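Side-chain contacts in p800 reaction center core protein (Heliobacterium modesticaldum, PDB 5V8K), which forms the core of a symmetric, homodimeric photosynthetic reaction centre, carrying bacteriochlorophyll g pigments and taking part in binding a [4Fe-4S] cluster: residues 39-44 with 81-86; 46-51 with 73-78. All coordinates share one frame; numbering follows the deposited sequence.

In the fold
Both contacts pack the chain that follows helix 18-39 against helix 77-97 and the turn leading into it, and their centres lie about 11 Å apart. Contact 2 (46-51 with 73-78) sits within the chain span bracketed by contact 1 (39-44 with 81-86), so that the order is 39-44, 46-51, 73-78, 81-86. The two touch directly: L44 CD1 packs 3.6 Å from L75 CD2. Y62 of the intervening helix 58-67 joins them as well, its hydroxyl bonding to L40 O and to L75 N. One contact helps build a pigment site, while the other sets the one-turn helix 48-51 against the turn before helix 77-97, beside bound detergent.

Contact 1. Residues 39-44 with 81-86. With GBF (Bacteriochlorophyll g), chain H.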
ATOM      1  N   ILE A  39      -6.183 -20.797 -26.242  1.00 46.04           N
ATOM      2  CA  ILE A  39      -4.817 -20.497 -25.831  1.00 44.49           C
ATOM      3  C   ILE A  39      -3.772 -21.227 -26.667  1.00 44.75           C
ATOM      4  O   ILE A  39      -2.600 -20.838 -26.646  1.00 45.04           O
ATOM      5  CB  ILE A  39      -4.686 -20.769 -24.307  1.00 45.09           C
ATOM      6  CG1 ILE A  39      -3.489 -20.052 -23.754  1.00 46.06           C
ATOM      7  CG2 ILE A  39      -4.573 -22.252 -23.953  1.00 45.73           C
ATOM      8  CD1 ILE A  39      -3.588 -18.483 -23.855  1.00 46.36           C
ATOM      9  N   LEU A  40      -4.153 -22.246 -27.442  1.00 41.02           N
ATOM     10  CA  LEU A  40      -3.241 -22.822 -28.437  1.00 40.71           C
ATOM     11  C   LEU A  40      -3.105 -21.974 -29.700  1.00 42.60           C
ATOM     12  O   LEU A  40      -2.183 -22.212 -30.492  1.00 42.27           O
ATOM     13  CB  LEU A  40      -3.693 -24.250 -28.829  1.00 41.51           C
ATOM     14  CG  LEU A  40      -3.602 -25.273 -27.669  1.00 43.35           C
ATOM     15  CD1 LEU A  40      -4.172 -26.618 -28.085  1.00 42.11           C
ATOM     16  CD2 LEU A  40      -2.170 -25.443 -27.192  1.00 40.72           C
ATOM     17  N   VAL A  41      -3.961 -20.974 -29.887  1.00 44.69           N
ATOM     18  CA  VAL A  41      -4.055 -20.230 -31.136  1.00 47.33           C
ATOM     19  C   VAL A  41      -3.746 -18.751 -30.949  1.00 48.33           C
ATOM     20  O   VAL A  41      -3.086 -18.147 -31.794  1.00 50.73           O
ATOM     21  CB  VAL A  41      -5.452 -20.409 -31.770  1.00 49.47           C
ATOM     22  CG1 VAL A  41      -5.635 -19.481 -32.973  1.00 54.39           C
ATOM     23  CG2 VAL A  41      -5.627 -21.844 -32.211  1.00 49.40           C
ATOM     24  N   HIS A  42      -4.249 -18.140 -29.881  1.00 40.54           N
ATOM     25  CA  HIS A  42      -4.111 -16.716 -29.632  1.00 43.15           C
ATOM     26  C   HIS A  42      -3.226 -16.481 -28.405  1.00 41.66           C
ATOM     27  O   HIS A  42      -2.986 -17.383 -27.608  1.00 38.89           O
ATOM     28  CB  HIS A  42      -5.485 -16.083 -29.419  1.00 40.34           C
ATOM     29  CG  HIS A  42      -6.380 -16.200 -30.594  1.00 44.77           C
ATOM     30  ND1 HIS A  42      -6.227 -15.426 -31.721  1.00 46.58           N
ATOM     31  CD2 HIS A  42      -7.432 -17.011 -30.831  1.00 44.60           C
ATOM     32  CE1 HIS A  42      -7.147 -15.756 -32.606  1.00 47.45           C
ATOM     33  NE2 HIS A  42      -7.883 -16.720 -32.094  1.00 47.15           N
ATOM     34  N   HIS A  43      -2.732 -15.259 -28.268  1.00 39.16           N
ATOM     35  CA  HIS A  43      -1.869 -14.898 -27.138  1.00 40.98           C
ATOM     36  C   HIS A  43      -0.623 -15.779 -27.068  1.00 40.02           C
ATOM     37  O   HIS A  43      -0.242 -16.248 -25.995  1.00 36.08           O
ATOM     38  CB  HIS A  43      -2.627 -14.994 -25.808  1.00 36.21           C
ATOM     39  CG  HIS A  43      -3.741 -14.017 -25.675  1.00 38.40           C
ATOM     40  ND1 HIS A  43      -4.270 -13.665 -24.457  1.00 37.34           N
ATOM     41  CD2 HIS A  43      -4.443 -13.329 -26.607  1.00 39.67           C
ATOM     42  CE1 HIS A  43      -5.229 -12.778 -24.633  1.00 39.12           C
ATOM     43  NE2 HIS A  43      -5.369 -12.577 -25.931  1.00 41.62           N
ATOM     44  N   LEU A  44      -0.009 -16.042 -28.218  1.00 37.34           N
ATOM     45  CA  LEU A  44       1.255 -16.760 -28.269  1.00 38.58           C
ATOM     46  C   LEU A  44       2.437 -15.798 -28.194  1.00 39.38           C
ATOM     47  O   LEU A  44       3.357 -15.986 -27.393  1.00 38.86           O
ATOM     48  CB  LEU A  44       1.316 -17.580 -29.554  1.00 39.02           C
ATOM     49  CG  LEU A  44       0.130 -18.495 -29.847  1.00 43.10           C
ATOM     50  CD1 LEU A  44       0.432 -19.472 -31.010  1.00 39.58           C
ATOM     51  CD2 LEU A  44      -0.212 -19.254 -28.614  1.00 38.04           C
ATOM     52  N   PHE A  81      -4.971 -28.821 -34.935  1.00 51.20           N
ATOM     53  CA  PHE A  81      -5.953 -29.890 -34.856  1.00 51.97           C
ATOM     54  C   PHE A  81      -6.473 -30.037 -33.433  1.00 51.14           C
ATOM     55  O   PHE A  81      -7.678 -30.170 -33.213  1.00 51.49           O
ATOM     56  CB  PHE A  81      -5.359 -31.209 -35.344  1.00 52.88           C
ATOM     57  CG  PHE A  81      -6.265 -32.407 -35.135  1.00 53.69           C
ATOM     58  CD1 PHE A  81      -7.330 -32.664 -35.995  1.00 57.90           C
ATOM     59  CD2 PHE A  81      -6.032 -33.281 -34.092  1.00 53.47           C
ATOM     60  CE1 PHE A  81      -8.151 -33.784 -35.814  1.00 55.80           C
ATOM     61  CE2 PHE A  81      -6.850 -34.391 -33.896  1.00 57.56           C
ATOM     62  CZ  PHE A  81      -7.905 -34.639 -34.761  1.00 56.78           C
ATOM     63  N   VAL A  82      -5.581 -30.006 -32.449  1.00 47.90           N
ATOM     64  CA  VAL A  82      -6.025 -30.083 -31.058  1.00 47.13           C
ATOM     65  C   VAL A  82      -6.924 -28.899 -30.720  1.00 51.72           C
ATOM     66  O   VAL A  82      -7.973 -29.054 -30.078  1.00 50.15           O
ATOM     67  CB  VAL A  82      -4.816 -30.170 -30.113  1.00 46.20           C
ATOM     68  CG1 VAL A  82      -5.265 -30.089 -28.634  1.00 45.40           C
ATOM     69  CG2 VAL A  82      -4.061 -31.466 -30.330  1.00 46.86           C
ATOM     70  N   ALA A  83      -6.537 -27.697 -31.134  1.00 46.26           N
ATOM     71  CA  ALA A  83      -7.318 -26.529 -30.748  1.00 49.22           C
ATOM     72  C   ALA A  83      -8.705 -26.558 -31.379  1.00 50.27           C
ATOM     73  O   ALA A  83      -9.693 -26.219 -30.720  1.00 46.78           O
ATOM     74  CB  ALA A  83      -6.577 -25.255 -31.133  1.00 45.26           C
ATOM     75  N   ARG A  84      -8.802 -26.988 -32.641  1.00 50.14           N
ATOM     76  CA  ARG A  84     -10.076 -26.977 -33.353  1.00 51.84           C
ATOM     77  C   ARG A  84     -11.009 -28.066 -32.857  1.00 50.25           C
ATOM     78  O   ARG A  84     -12.225 -27.870 -32.816  1.00 50.79           O
ATOM     79  CB  ARG A  84      -9.831 -27.141 -34.844  1.00 50.77           C
ATOM     80  CG  ARG A  84      -9.220 -25.939 -35.473  1.00 50.51           C
ATOM     81  CD  ARG A  84      -8.643 -26.271 -36.862  1.00 51.55           C
ATOM     82  NE  ARG A  84      -7.939 -25.092 -37.323  1.00 51.23           N
ATOM     83  CZ  ARG A  84      -7.213 -25.023 -38.424  1.00 52.51           C
ATOM     84  NH1 ARG A  84      -7.083 -26.084 -39.186  1.00 52.98           N
ATOM     85  NH2 ARG A  84      -6.609 -23.891 -38.735  1.00 51.62           N
ATOM     86  N   MET A  85     -10.473 -29.218 -32.479  1.00 50.07           N
ATOM     87  CA  MET A  85     -11.332 -30.238 -31.896  1.00 50.64           C
ATOM     88  C   MET A  85     -11.866 -29.819 -30.531  1.00 53.50           C
ATOM     89  O   MET A  85     -12.995 -30.162 -30.182  1.00 50.41           O
ATOM     90  CB  MET A  85     -10.579 -31.564 -31.802  1.00 53.22           C
ATOM     91  CG  MET A  85     -10.129 -32.108 -33.159  1.00 57.56           C
ATOM     92  SD  MET A  85     -11.438 -33.005 -33.968  1.00 62.02           S
ATOM     93  CE  MET A  85     -12.536 -31.771 -34.593  1.00 56.38           C
ATOM     94  N   HIS A  86     -11.071 -29.103 -29.735  1.00 46.33           N
ATOM     95  CA  HIS A  86     -11.581 -28.653 -28.444  1.00 45.61           C
ATOM     96  C   HIS A  86     -12.608 -27.553 -28.599  1.00 50.28           C
ATOM     97  O   HIS A  86     -13.506 -27.429 -27.754  1.00 45.75           O
ATOM     98  CB  HIS A  86     -10.444 -28.183 -27.541  1.00 44.28           C
ATOM     99  CG  HIS A  86      -9.687 -29.315 -26.965  1.00 46.19           C
ATOM    100  ND1 HIS A  86      -8.707 -29.990 -27.664  1.00 46.42           N
ATOM    101  CD2 HIS A  86      -9.836 -29.966 -25.797  1.00 44.00           C
ATOM    102  CE1 HIS A  86      -8.246 -30.971 -26.916  1.00 46.64           C
ATOM    103  NE2 HIS A  86      -8.913 -30.977 -25.783  1.00 44.57           N
TER
HETATM  104 MG   GBF H1006     -10.000 -17.285 -33.240  1.00 58.05          MG
HETATM  105  CHA GBF H1006      -8.476 -19.336 -35.638  1.00 50.17           C
HETATM  106  CHB GBF H1006      -9.695 -14.753 -35.336  1.00 48.35           C
HETATM  107  CHC GBF H1006     -12.228 -15.690 -31.155  1.00 46.73           C
HETATM  108  CHD GBF H1006     -10.413 -20.244 -31.257  1.00 44.19           C
HETATM  109  NA  GBF H1006      -9.222 -17.068 -35.065  1.00 56.83           N
HETATM  110  C1A GBF H1006      -8.617 -17.883 -35.930  1.00 53.50           C
HETATM  111  C2A GBF H1006      -8.197 -17.382 -37.286  1.00 56.69           C
HETATM  112  C3A GBF H1006      -8.274 -15.895 -36.966  1.00 56.02           C
HETATM  113  C4A GBF H1006      -9.112 -15.905 -35.713  1.00 52.11           C
HETATM  114  CMA GBF H1006      -6.909 -15.290 -36.707  1.00 58.17           C
HETATM  115  CAA GBF H1006      -9.079 -17.784 -38.494  1.00 58.69           C
HETATM  116  CBA GBF H1006     -10.547 -17.440 -38.285  1.00 68.98           C
HETATM  117  CGA GBF H1006     -11.357 -17.904 -39.473  1.00 86.83           C
HETATM  118  O1A GBF H1006     -10.794 -18.278 -40.495  1.00 94.18           O
HETATM  119  O2A GBF H1006     -12.802 -17.694 -39.493  1.00 93.74           O
HETATM  120  NB  GBF H1006     -10.868 -15.464 -33.266  1.00 48.59           N
HETATM  121  C1B GBF H1006     -10.601 -14.514 -34.172  1.00 48.36           C
HETATM  122  C2B GBF H1006     -11.337 -13.387 -33.828  1.00 52.75           C
HETATM  123  C3B GBF H1006     -12.036 -13.689 -32.663  1.00 49.84           C
HETATM  124  C4B GBF H1006     -11.703 -14.994 -32.343  1.00 43.87           C
HETATM  125  CMB GBF H1006     -11.335 -12.095 -34.597  1.00 55.28           C
HETATM  126  CAB GBF H1006     -12.964 -12.824 -31.888  1.00 60.42           C
HETATM  127  CBB GBF H1006     -13.422 -11.637 -32.227  1.00 68.44           C
HETATM  128  NC  GBF H1006     -11.039 -17.851 -31.583  1.00 46.52           N
HETATM  129  C1C GBF H1006     -11.877 -17.094 -30.861  1.00 47.51           C
HETATM  130  C2C GBF H1006     -12.611 -17.531 -29.639  1.00 46.46           C
HETATM  131  C3C GBF H1006     -11.965 -18.852 -29.794  1.00 45.71           C
HETATM  132  C4C GBF H1006     -11.095 -18.999 -30.880  1.00 46.61           C
HETATM  133  CMC GBF H1006     -12.236 -16.703 -28.428  1.00 52.64           C
HETATM  134  CAC GBF H1006     -12.238 -19.981 -28.862  1.00 49.13           C
HETATM  135  CBC GBF H1006     -13.168 -19.811 -27.684  1.00 49.82           C
HETATM  136  ND  GBF H1006      -9.619 -19.260 -33.302  1.00 47.79           N
HETATM  137  C1D GBF H1006      -9.760 -20.361 -32.577  1.00 45.84           C
HETATM  138  C2D GBF H1006      -9.240 -21.790 -33.126  1.00 52.61           C
HETATM  139  C3D GBF H1006      -8.811 -21.168 -34.284  1.00 53.83           C
HETATM  140  C4D GBF H1006      -9.003 -19.777 -34.425  1.00 47.21           C
HETATM  141  CMD GBF H1006      -9.190 -23.217 -32.681  1.00 52.83           C
HETATM  142  CAD GBF H1006      -8.038 -21.621 -35.455  1.00 53.47           C
HETATM  143  OBD GBF H1006      -7.729 -22.773 -35.917  1.00 54.92           O
HETATM  144  CBD GBF H1006      -7.870 -20.468 -36.384  1.00 56.03           C
HETATM  145  CGD GBF H1006      -6.427 -20.357 -36.821  1.00 57.73           C
HETATM  146  O1D GBF H1006      -5.575 -19.629 -36.334  1.00 56.03           O
HETATM  147  O2D GBF H1006      -6.011 -21.198 -37.905  1.00 66.20           O
HETATM  148  CED GBF H1006      -5.094 -20.657 -38.863  1.00 80.03           C
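A bacteriochlorophyll g site is built where the chain leaving helix 18-39 passes helix 77-97, with L40 and V41 packed on V82 and A83. The protein contact is small and purely apolar. L40, with CD1 carried anti to CA (chi2 175°), reaches past A83 so that CD1 lies 3.7 Å from V82 CG1, while its CB meets the methyl of A83. V41 divides its branches: CG2 touches A83 CB at 3.7 Å and also borders the macrocycle, whereas CG1 comes 3.4 Å from O1D, the carbonyl oxygen of the pigment's methyl ester, and lies over one face of the H42 ring, toward its rim. A83 CB in turn packs on the pigment methyl CMD.

Axial ligation by histidine, a common way for reaction-centre proteins to hold chlorophylls, comes from the loop: H42 NE2 binds the magnesium at 2.5 Å. An alanine in place of H42 would probably leave the magnesium without this axial ligand and the pigment freer to shift.

The helix grips the periphery of the same macrocycle. R84, extended from CG to NE, directs NE at the keto oxygen OBD, 2.7 Å away and nearly straight (166°), while its NH2 bonds to O2D, the methoxy oxygen of the ester, at 2.9 Å. Farther along the helix, H86 turns back on V82: its ND1 donates to V82 O at 2.7 Å, reaching that carbonyl from the face opposite to H86 N. This bond fixes the imidazole beside V36 and S37 of helix 18-39.

Contact 2. Residues 46-51 with 73-78; sequences WDPATQ and VALSPD. Unlike the reference sequence in segment 73-78: V73 (reference Thr). With LMT (dodecyl-beta-D-maltoside), chain B; LMT (dodecyl-beta-D-maltoside), chain C.
P48 meets A74 and L75 where a one-turn helix leans on a tight turn. Traced round its ring, CB comes first and packs on the methyl of A74, 3.8 Å from A74 CB. CG is next and faces the end of L75, with L75 CD1 at a looser 4.2 Å. CD then closes the ring onto the backbone nitrogen and is farther from that methyl, 5.1 Å from L75 CD1. L75 reaches the proline because its chain is extended, CD1 anti to CA (chi2 177°).

The partners owe their positions to local backbone order. A74 and L75 are the two corners of a type II beta turn from V73 to S76, closed by S76 N bonding to V73 O at 3.0 Å, and L75 takes the positive phi (59°) expected of its corner. P48 follows D47, the N-cap residue, whose carbonyl accepts from Q51 N at 2.8 Å and also from T50 N. A detergent maltoside lies alongside, its O6' making only a weak bond to A49 O.

In the fold, helix 48-51 thus rests on the turn immediately before helix 77-97, whose first turn S76 caps through A79 N.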
ATOM      1  N   TRP A  46       3.657 -11.702 -30.533  1.00 42.15           N
ATOM      2  CA  TRP A  46       3.269 -10.798 -31.609  1.00 43.76           C
ATOM      3  C   TRP A  46       3.485 -11.439 -32.975  1.00 45.04           C
ATOM      4  O   TRP A  46       2.772 -11.116 -33.923  1.00 46.09           O
ATOM      5  CB  TRP A  46       4.068  -9.485 -31.546  1.00 43.38           C
ATOM      6  CG  TRP A  46       3.862  -8.674 -30.314  1.00 42.20           C
ATOM      7  CD1 TRP A  46       4.814  -8.310 -29.410  1.00 41.73           C
ATOM      8  CD2 TRP A  46       2.636  -8.107 -29.861  1.00 44.43           C
ATOM      9  NE1 TRP A  46       4.242  -7.568 -28.371  1.00 41.14           N
ATOM     10  CE2 TRP A  46       2.910  -7.423 -28.638  1.00 43.05           C
ATOM     11  CE3 TRP A  46       1.324  -8.106 -30.361  1.00 46.00           C
ATOM     12  CZ2 TRP A  46       1.931  -6.761 -27.923  1.00 42.55           C
ATOM     13  CZ3 TRP A  46       0.353  -7.440 -29.650  1.00 46.70           C
ATOM     14  CH2 TRP A  46       0.663  -6.785 -28.417  1.00 45.40           C
ATOM     15  N   ASP A  47       4.479 -12.314 -33.106  1.00 45.38           N
ATOM     16  CA  ASP A  47       4.804 -12.924 -34.396  1.00 43.96           C
ATOM     17  C   ASP A  47       5.313 -14.325 -34.167  1.00 43.81           C
ATOM     18  O   ASP A  47       6.529 -14.558 -34.081  1.00 43.93           O
ATOM     19  CB  ASP A  47       5.854 -12.127 -35.147  1.00 47.35           C
ATOM     20  CG  ASP A  47       6.242 -12.787 -36.486  1.00 52.26           C
ATOM     21  OD1 ASP A  47       5.428 -13.547 -37.093  1.00 53.45           O
ATOM     22  OD2 ASP A  47       7.395 -12.569 -36.893  1.00 53.91           O
ATOM     23  N   PRO A  48       4.411 -15.297 -34.073  1.00 46.50           N
ATOM     24  CA  PRO A  48       4.837 -16.643 -33.684  1.00 46.57           C
ATOM     25  C   PRO A  48       5.818 -17.306 -34.642  1.00 49.93           C
ATOM     26  O   PRO A  48       6.650 -18.092 -34.168  1.00 49.87           O
ATOM     27  CB  PRO A  48       3.511 -17.407 -33.593  1.00 47.91           C
ATOM     28  CG  PRO A  48       2.435 -16.343 -33.416  1.00 45.27           C
ATOM     29  CD  PRO A  48       2.948 -15.159 -34.152  1.00 45.80           C
ATOM     30  N   ALA A  49       5.814 -16.975 -35.949  1.00 49.47           N
ATOM     31  CA  ALA A  49       6.718 -17.662 -36.867  1.00 48.94           C
ATOM     32  C   ALA A  49       8.167 -17.423 -36.489  1.00 51.04           C
ATOM     33  O   ALA A  49       9.038 -18.265 -36.765  1.00 50.32           O
ATOM     34  CB  ALA A  49       6.486 -17.207 -38.321  1.00 50.19           C
ATOM     35  N   THR A  50       8.453 -16.263 -35.906  1.00 51.04           N
ATOM     36  CA  THR A  50       9.802 -15.930 -35.486  1.00 51.03           C
ATOM     37  C   THR A  50       9.984 -15.934 -33.981  1.00 51.95           C
ATOM     38  O   THR A  50      11.079 -16.211 -33.520  1.00 52.51           O
ATOM     39  CB  THR A  50      10.213 -14.556 -36.031  1.00 54.71           C
ATOM     40  OG1 THR A  50       9.268 -13.566 -35.601  1.00 57.43           O
ATOM     41  CG2 THR A  50      10.254 -14.560 -37.511  1.00 52.91           C
ATOM     42  N   GLN A  51       8.946 -15.659 -33.198  1.00 47.61           N
ATOM     43  CA  GLN A  51       9.126 -15.537 -31.762  1.00 47.86           C
ATOM     44  C   GLN A  51       8.723 -16.783 -30.987  1.00 46.35           C
ATOM     45  O   GLN A  51       9.059 -16.888 -29.805  1.00 47.46           O
ATOM     46  CB  GLN A  51       8.330 -14.342 -31.233  1.00 44.10           C
ATOM     47  CG  GLN A  51       8.783 -12.960 -31.696  1.00 46.86           C
ATOM     48  CD  GLN A  51       8.023 -11.906 -30.933  1.00 51.25           C
ATOM     49  OE1 GLN A  51       6.979 -11.433 -31.385  1.00 53.50           O
ATOM     50  NE2 GLN A  51       8.500 -11.590 -29.706  1.00 50.88           N
ATOM     51  N   VAL A  73       5.719 -26.756 -32.134  1.00 40.98           N
ATOM     52  CA  VAL A  73       5.926 -25.465 -32.780  1.00 40.96           C
ATOM     53  C   VAL A  73       4.652 -24.637 -32.688  1.00 40.44           C
ATOM     54  O   VAL A  73       3.538 -25.162 -32.808  1.00 40.64           O
ATOM     55  CB  VAL A  73       6.331 -25.640 -34.256  1.00 42.19           C
ATOM     56  CG1 VAL A  73       6.633 -24.269 -34.861  1.00 42.24           C
ATOM     57  CG2 VAL A  73       7.488 -26.515 -34.414  1.00 42.87           C
ATOM     58  N   ALA A  74       4.813 -23.328 -32.490  1.00 41.49           N
ATOM     59  CA  ALA A  74       3.666 -22.442 -32.484  1.00 41.14           C
ATOM     60  C   ALA A  74       2.815 -22.654 -33.724  1.00 42.62           C
ATOM     61  O   ALA A  74       3.324 -22.691 -34.854  1.00 43.01           O
ATOM     62  CB  ALA A  74       4.113 -20.994 -32.421  1.00 40.75           C
ATOM     63  N   LEU A  75       1.517 -22.838 -33.500  1.00 44.04           N
ATOM     64  CA  LEU A  75       0.528 -22.959 -34.562  1.00 46.56           C
ATOM     65  C   LEU A  75       0.833 -24.125 -35.500  1.00 46.04           C
ATOM     66  O   LEU A  75       0.516 -24.072 -36.684  1.00 47.05           O
ATOM     67  CB  LEU A  75       0.411 -21.641 -35.350  1.00 45.24           C
ATOM     68  CG  LEU A  75       0.015 -20.407 -34.514  1.00 46.40           C
ATOM     69  CD1 LEU A  75       0.001 -19.168 -35.407  1.00 44.81           C
ATOM     70  CD2 LEU A  75      -1.361 -20.589 -33.869  1.00 44.00           C
ATOM     71  N   SER A  76       1.441 -25.205 -34.992  1.00 46.63           N
ATOM     72  CA  SER A  76       1.722 -26.361 -35.843  1.00 47.75           C
ATOM     73  C   SER A  76       0.434 -27.052 -36.254  1.00 50.46           C
ATOM     74  O   SER A  76      -0.626 -26.817 -35.665  1.00 47.95           O
ATOM     75  CB  SER A  76       2.599 -27.371 -35.122  1.00 47.57           C
ATOM     76  OG  SER A  76       1.825 -28.048 -34.113  1.00 47.78           O
ATOM     77  N   PRO A  77       0.498 -27.933 -37.267  1.00 47.99           N
ATOM     78  CA  PRO A  77      -0.703 -28.707 -37.605  1.00 48.75           C
ATOM     79  C   PRO A  77      -1.237 -29.506 -36.425  1.00 48.19           C
ATOM     80  O   PRO A  77      -2.454 -29.583 -36.250  1.00 48.28           O
ATOM     81  CB  PRO A  77      -0.240 -29.589 -38.779  1.00 50.18           C
ATOM     82  CG  PRO A  77       0.893 -28.796 -39.442  1.00 50.33           C
ATOM     83  CD  PRO A  77       1.583 -28.106 -38.257  1.00 48.89           C
ATOM     84  N   ASP A  78      -0.376 -30.064 -35.571  1.00 51.91           N
ATOM     85  CA  ASP A  78      -0.865 -30.763 -34.387  1.00 51.83           C
ATOM     86  C   ASP A  78      -1.600 -29.806 -33.444  1.00 52.50           C
ATOM     87  O   ASP A  78      -2.701 -30.107 -32.967  1.00 50.29           O
ATOM     88  CB  ASP A  78       0.307 -31.411 -33.643  1.00 52.28           C
ATOM     89  CG  ASP A  78       0.842 -32.644 -34.319  1.00 54.56           C
ATOM     90  OD1 ASP A  78       0.137 -33.270 -35.143  1.00 54.80           O
ATOM     91  OD2 ASP A  78       1.982 -33.012 -33.973  1.00 56.18           O
TER
HETATM   92  C1B LMT B1035       6.487 -23.960 -40.488  1.00 20.00           C
HETATM   93  C2B LMT B1035       5.622 -24.274 -41.693  1.00 20.00           C
HETATM   94  C3B LMT B1035       4.229 -23.744 -41.471  1.00 20.00           C
HETATM   95  C4B LMT B1035       3.664 -24.225 -40.164  1.00 20.00           C
HETATM   96  C5B LMT B1035       4.629 -23.914 -39.052  1.00 20.00           C
HETATM   97  C6B LMT B1035       4.119 -24.467 -37.741  1.00 20.00           C
HETATM   98  O1B LMT B1035       6.580 -22.584 -40.356  1.00 20.00           O
HETATM   99  O2B LMT B1035       6.137 -23.609 -42.810  1.00 20.00           O
HETATM  100  O3B LMT B1035       3.400 -24.248 -42.482  1.00 20.00           O
HETATM  101  O4' LMT B1035       2.466 -23.522 -39.947  1.00 20.00           O
HETATM  102  O5B LMT B1035       5.873 -24.488 -39.353  1.00 20.00           O
HETATM  103  O6B LMT B1035       4.201 -25.873 -37.749  1.00 20.00           O
HETATM  104  C1' LMT B1035       9.506 -19.827 -40.303  1.00 20.00           C
HETATM  105  C2' LMT B1035       9.356 -20.514 -41.629  1.00 20.00           C
HETATM  106  C3' LMT B1035       8.044 -21.239 -41.658  1.00 20.00           C
HETATM  107  C4' LMT B1035       7.898 -22.149 -40.456  1.00 20.00           C
HETATM  108  C5' LMT B1035       8.191 -21.361 -39.195  1.00 20.00           C
HETATM  109  C6' LMT B1035       8.207 -22.230 -37.965  1.00 20.00           C
HETATM  110  O1' LMT B1035      10.811 -19.386 -40.238  1.00 20.00           O
HETATM  111  O2' LMT B1035       9.321 -19.537 -42.631  1.00 20.00           O
HETATM  112  O3' LMT B1035       8.096 -21.991 -42.827  1.00 20.00           O
HETATM  113  O5' LMT B1035       9.447 -20.784 -39.302  1.00 20.00           O
HETATM  114  O6' LMT B1035       8.181 -21.390 -36.842  1.00 20.00           O
HETATM  115  C1  LMT B1035      10.899 -18.261 -39.442  1.00 20.00           C
HETATM  116  C2  LMT B1035      11.719 -17.294 -40.215  1.00 20.00           C
HETATM  117  C3  LMT B1035      13.078 -17.247 -39.603  1.00 20.00           C
HETATM  118  C4  LMT B1035      13.973 -18.287 -40.209  1.00 20.00           C
HETATM  119  C5  LMT B1035      15.027 -17.572 -41.021  1.00 20.00           C
HETATM  120  C6  LMT B1035      15.985 -18.544 -41.709  1.00 20.00           C
HETATM  121  C7  LMT B1035      17.302 -18.688 -40.951  1.00 20.00           C
HETATM  122  C8  LMT B1035      17.954 -17.336 -40.701  1.00 20.00           C
HETATM  123  C9  LMT B1035      19.083 -17.443 -39.678  1.00 20.00           C
HETATM  124  C10 LMT B1035      19.041 -16.278 -38.696  1.00 20.00           C
HETATM  125  C11 LMT B1035      20.265 -16.281 -37.787  1.00 20.00           C
HETATM  126  C12 LMT B1035      20.546 -14.904 -37.226  1.00 20.00           C
HETATM  127  C1B LMT C1034       5.127 -29.104 -39.516  1.00 20.00           C
HETATM  128  C2B LMT C1034       4.668 -30.523 -39.367  1.00 20.00           C
HETATM  129  C3B LMT C1034       4.825 -31.277 -40.670  1.00 20.00           C
HETATM  130  C4B LMT C1034       4.037 -30.547 -41.721  1.00 20.00           C
HETATM  131  C5B LMT C1034       4.573 -29.143 -41.820  1.00 20.00           C
HETATM  132  C6B LMT C1034       3.871 -28.330 -42.880  1.00 20.00           C
HETATM  133  O1B LMT C1034       6.503 -29.091 -39.751  1.00 20.00           O
HETATM  134  O2B LMT C1034       5.422 -31.131 -38.346  1.00 20.00           O
HETATM  135  O3B LMT C1034       4.289 -32.570 -40.536  1.00 20.00           O
HETATM  136  O4' LMT C1034       4.218 -31.207 -42.952  1.00 20.00           O
HETATM  137  O5B LMT C1034       4.440 -28.490 -40.564  1.00 20.00           O
HETATM  138  O6B LMT C1034       2.478 -28.552 -42.856  1.00 20.00           O
HETATM  139  C1' LMT C1034       9.541 -26.448 -38.980  1.00 20.00           C
HETATM  140  C2' LMT C1034       8.414 -26.407 -37.993  1.00 20.00           C
HETATM  141  C3' LMT C1034       7.547 -27.643 -38.090  1.00 20.00           C
HETATM  142  C4' LMT C1034       7.054 -27.817 -39.520  1.00 20.00           C
HETATM  143  C5' LMT C1034       8.158 -27.606 -40.526  1.00 20.00           C
HETATM  144  C6' LMT C1034       7.482 -27.201 -41.818  1.00 20.00           C
HETATM  145  O1' LMT C1034      10.167 -25.206 -38.958  1.00 20.00           O
HETATM  146  O2' LMT C1034       9.063 -26.331 -36.767  1.00 20.00           O
HETATM  147  O3' LMT C1034       6.405 -27.503 -37.278  1.00 20.00           O
HETATM  148  O5' LMT C1034       9.000 -26.519 -40.236  1.00 20.00           O
HETATM  149  O6' LMT C1034       7.703 -28.249 -42.694  1.00 20.00           O
HETATM  150  C1  LMT C1034      11.438 -25.266 -39.518  1.00 20.00           C
HETATM  151  C2  LMT C1034      11.699 -23.895 -40.050  1.00 20.00           C
HETATM  152  C3  LMT C1034      13.152 -23.729 -40.390  1.00 20.00           C
HETATM  153  C4  LMT C1034      13.519 -22.347 -39.973  1.00 20.00           C
HETATM  154  C5  LMT C1034      13.886 -21.445 -41.106  1.00 20.00           C
HETATM  155  C6  LMT C1034      15.323 -21.663 -41.483  1.00 20.00           C
HETATM  156  C7  LMT C1034      15.378 -22.601 -42.668  1.00 20.00           C
HETATM  157  C8  LMT C1034      16.209 -21.983 -43.774  1.00 20.00           C
HETATM  158  C9  LMT C1034      17.144 -23.005 -44.388  1.00 20.00           C
HETATM  159  C10 LMT C1034      17.966 -22.327 -45.465  1.00 20.00           C
HETATM  160  C11 LMT C1034      18.432 -23.350 -46.488  1.00 20.00           C
HETATM  161  C12 LMT C1034      18.971 -24.592 -45.812  1.00 20.00           C